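Kojibiose phosphorylase (Gut metagenome, PDB 6W0P) is a glycoside phosphorylase of glycosyl hydrolase family 65, built from an N-terminal beta domain, a helical catalytic domain and a small C-terminal domain. Local coordinates at residues Ile372-Arg375 with Tyr376-Glu380. Sequence-based numbering, arbitrary orientation.
Sequences IMFR and YNTLE
Tyr376 N donates to Ile372 O, and Asn377 N to Met373 O at 2.7 Å, as the helix reaches its last turn. A weak bond of 3.2 Å from Thr378 N to Arg375 O follows, and Tyr376 to Leu379 form a type I beta turn. Thr378 OG1 donates to Phe374 O at 2.8 Å, with the donor tilted 22° from the carbonyl plane. With Thr378 chi1 at 44°, OG1 is tucked between its own backbone N and C, where it reaches Phe374 O and sits over the centre of one face of the Phe374 ring. The methyl CG2 of Thr378 lies 3.9 Å from Phe374 CE1. This is the short break between helices 365-376 and 379-388 of the (alpha/alpha)6-barrel catalytic domain of family 65. Thr378 is at the N-cap position of the second helix, though its side chain makes no capping bond. A water donates to Thr378 OG1 and accepts from Arg375 NH1, lying in the plane of the guanidinium at its edge. Arg375 NH2 forms a salt bridge with Glu353. Elsewhere on the first helix's end, Met373 and Tyr376 run side by side, and the bent methionine brings CE to 4.0 Å from Tyr376 CB. Tyr376 OH is hydrogen-bonded to Glu446 OE1 of helix 437-458, and Asn377 ND2 to Pro330 O.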
ATOM      1  N   ILE A 372      22.021  17.483 -15.512  1.00 34.53           N
ATOM      2  CA  ILE A 372      22.356  17.722 -14.075  1.00 33.90           C
ATOM      3  C   ILE A 372      21.699  19.026 -13.583  1.00 34.40           C
ATOM      4  O   ILE A 372      21.243  19.042 -12.433  1.00 33.97           O
ATOM      5  CB  ILE A 372      23.866  17.680 -13.867  1.00 34.28           C
ATOM      6  CG1 ILE A 372      24.414  16.302 -14.228  1.00 34.72           C
ATOM      7  CG2 ILE A 372      24.238  18.066 -12.454  1.00 35.40           C
ATOM      8  CD1 ILE A 372      25.810  16.340 -14.828  1.00 35.08           C
ATOM      9  N   MET A 373      21.584  20.059 -14.424  1.00 34.56           N
ATOM     10  CA  MET A 373      21.008  21.376 -14.016  1.00 34.38           C
ATOM     11  C   MET A 373      19.521  21.181 -13.722  1.00 33.81           C
ATOM     12  O   MET A 373      18.971  21.853 -12.798  1.00 33.20           O
ATOM     13  CB  MET A 373      21.168  22.446 -15.102  1.00 34.74           C
ATOM     14  CG  MET A 373      22.585  22.985 -15.252  1.00 35.37           C
ATOM     15  SD  MET A 373      23.383  23.472 -13.732  1.00 36.09           S
ATOM     16  CE  MET A 373      22.244  24.718 -13.141  1.00 36.34           C
ATOM     17  N   PHE A 374      18.882  20.261 -14.439  1.00 33.03           N
ATOM     18  CA  PHE A 374      17.482  19.917 -14.118  1.00 33.01           C
ATOM     19  C   PHE A 374      17.413  19.601 -12.624  1.00 32.89           C
ATOM     20  O   PHE A 374      16.437  20.038 -11.987  1.00 33.67           O
ATOM     21  CB  PHE A 374      16.934  18.757 -14.948  1.00 32.80           C
ATOM     22  CG  PHE A 374      15.745  18.119 -14.281  1.00 33.15           C
ATOM     23  CD1 PHE A 374      14.532  18.783 -14.202  1.00 33.46           C
ATOM     24  CD2 PHE A 374      15.862  16.888 -13.665  1.00 33.29           C
ATOM     25  CE1 PHE A 374      13.441  18.203 -13.575  1.00 33.68           C
ATOM     26  CE2 PHE A 374      14.777  16.314 -13.023  1.00 33.91           C
ATOM     27  CZ  PHE A 374      13.567  16.974 -12.980  1.00 33.78           C
ATOM     28  N   ARG A 375      18.385  18.842 -12.105  1.00 32.50           N
ATOM     29  CA  ARG A 375      18.425  18.402 -10.683  1.00 33.25           C
ATOM     30  C   ARG A 375      18.811  19.580  -9.782  1.00 33.99           C
ATOM     31  O   ARG A 375      18.267  19.681  -8.687  1.00 34.03           O
ATOM     32  CB  ARG A 375      19.385  17.225 -10.495  1.00 33.10           C
ATOM     33  CG  ARG A 375      18.983  15.985 -11.280  1.00 32.93           C
ATOM     34  CD  ARG A 375      17.619  15.414 -10.900  1.00 33.03           C
ATOM     35  NE  ARG A 375      17.458  14.048 -11.404  1.00 32.90           N
ATOM     36  CZ  ARG A 375      16.441  13.235 -11.149  1.00 32.33           C
ATOM     37  NH1 ARG A 375      15.440  13.623 -10.381  1.00 32.30           N
ATOM     38  NH2 ARG A 375      16.425  12.020 -11.670  1.00 32.51           N
ATOM     39  N   TYR A 376      19.746  20.422 -10.200  1.00 35.37           N
ATOM     40  CA  TYR A 376      20.106  21.631  -9.425  1.00 36.93           C
ATOM     41  C   TYR A 376      18.838  22.469  -9.265  1.00 36.44           C
ATOM     42  O   TYR A 376      18.567  22.953  -8.162  1.00 37.13           O
ATOM     43  CB  TYR A 376      21.232  22.456 -10.057  1.00 38.88           C
ATOM     44  CG  TYR A 376      21.552  23.640  -9.188  1.00 41.28           C
ATOM     45  CD1 TYR A 376      22.331  23.501  -8.050  1.00 42.14           C
ATOM     46  CD2 TYR A 376      20.929  24.859  -9.407  1.00 43.05           C
ATOM     47  CE1 TYR A 376      22.543  24.568  -7.191  1.00 44.60           C
ATOM     48  CE2 TYR A 376      21.131  25.937  -8.560  1.00 44.68           C
ATOM     49  CZ  TYR A 376      21.935  25.792  -7.446  1.00 45.89           C
ATOM     50  OH  TYR A 376      22.119  26.871  -6.631  1.00 47.73           O
ATOM     51  N   ASN A 377      18.044  22.584 -10.325  1.00 35.60           N
ATOM     52  CA  ASN A 377      16.887  23.512 -10.355  1.00 35.33           C
ATOM     53  C   ASN A 377      15.687  22.881  -9.641  1.00 35.69           C
ATOM     54  O   ASN A 377      14.662  23.571  -9.557  1.00 35.50           O
ATOM     55  CB  ASN A 377      16.574  23.972 -11.781  1.00 34.89           C
ATOM     56  CG  ASN A 377      17.629  24.900 -12.342  1.00 35.16           C
ATOM     57  OD1 ASN A 377      18.103  25.798 -11.645  1.00 36.45           O
ATOM     58  ND2 ASN A 377      18.001  24.705 -13.596  1.00 34.91           N
ATOM     59  N   THR A 378      15.795  21.629  -9.175  1.00 35.63           N
ATOM     60  CA  THR A 378      14.750  20.932  -8.373  1.00 35.81           C
ATOM     61  C   THR A 378      15.337  20.557  -7.007  1.00 36.06           C
ATOM     62  O   THR A 378      14.754  19.680  -6.345  1.00 35.60           O
ATOM     63  CB  THR A 378      14.180  19.698  -9.096  1.00 35.22           C
ATOM     64  OG1 THR A 378      15.247  18.947  -9.685  1.00 34.58           O
ATOM     65  CG2 THR A 378      13.173  20.090 -10.152  1.00 35.23           C
ATOM     66  N   LEU A 379      16.420  21.222  -6.591  1.00 37.06           N
ATOM     67  CA  LEU A 379      17.015  21.067  -5.236  1.00 38.84           C
ATOM     68  C   LEU A 379      15.974  21.364  -4.146  1.00 40.10           C
ATOM     69  O   LEU A 379      15.952  20.632  -3.158  1.00 40.05           O
ATOM     70  CB  LEU A 379      18.231  21.987  -5.070  1.00 39.96           C
ATOM     71  CG  LEU A 379      19.588  21.292  -4.994  1.00 40.86           C
ATOM     72  CD1 LEU A 379      20.698  22.293  -4.661  1.00 41.99           C
ATOM     73  CD2 LEU A 379      19.583  20.160  -3.974  1.00 40.51           C
ATOM     74  N   GLU A 380      15.166  22.417  -4.281  1.00 42.40           N
ATOM     75  CA  GLU A 380      14.247  22.838  -3.186  1.00 44.10           C
ATOM     76  C   GLU A 380      13.210  21.725  -2.957  1.00 41.90           C
ATOM     77  O   GLU A 380      12.952  21.356  -1.779  1.00 40.69           O
ATOM     78  CB  GLU A 380      13.636  24.207  -3.486  1.00 46.56           C
ATOM     79  CG  GLU A 380      14.643  25.329  -3.309  1.00 51.44           C
ATOM     80  CD  GLU A 380      15.090  25.574  -1.867  1.00 54.67           C
ATOM     81  OE1 GLU A 380      14.245  25.447  -0.947  1.00 56.47           O
ATOM     82  OE2 GLU A 380      16.289  25.864  -1.655  1.00 58.50           O
TER
HETATM   83  O   HOH W   1      14.446  16.224  -9.337  1.00 30.74           O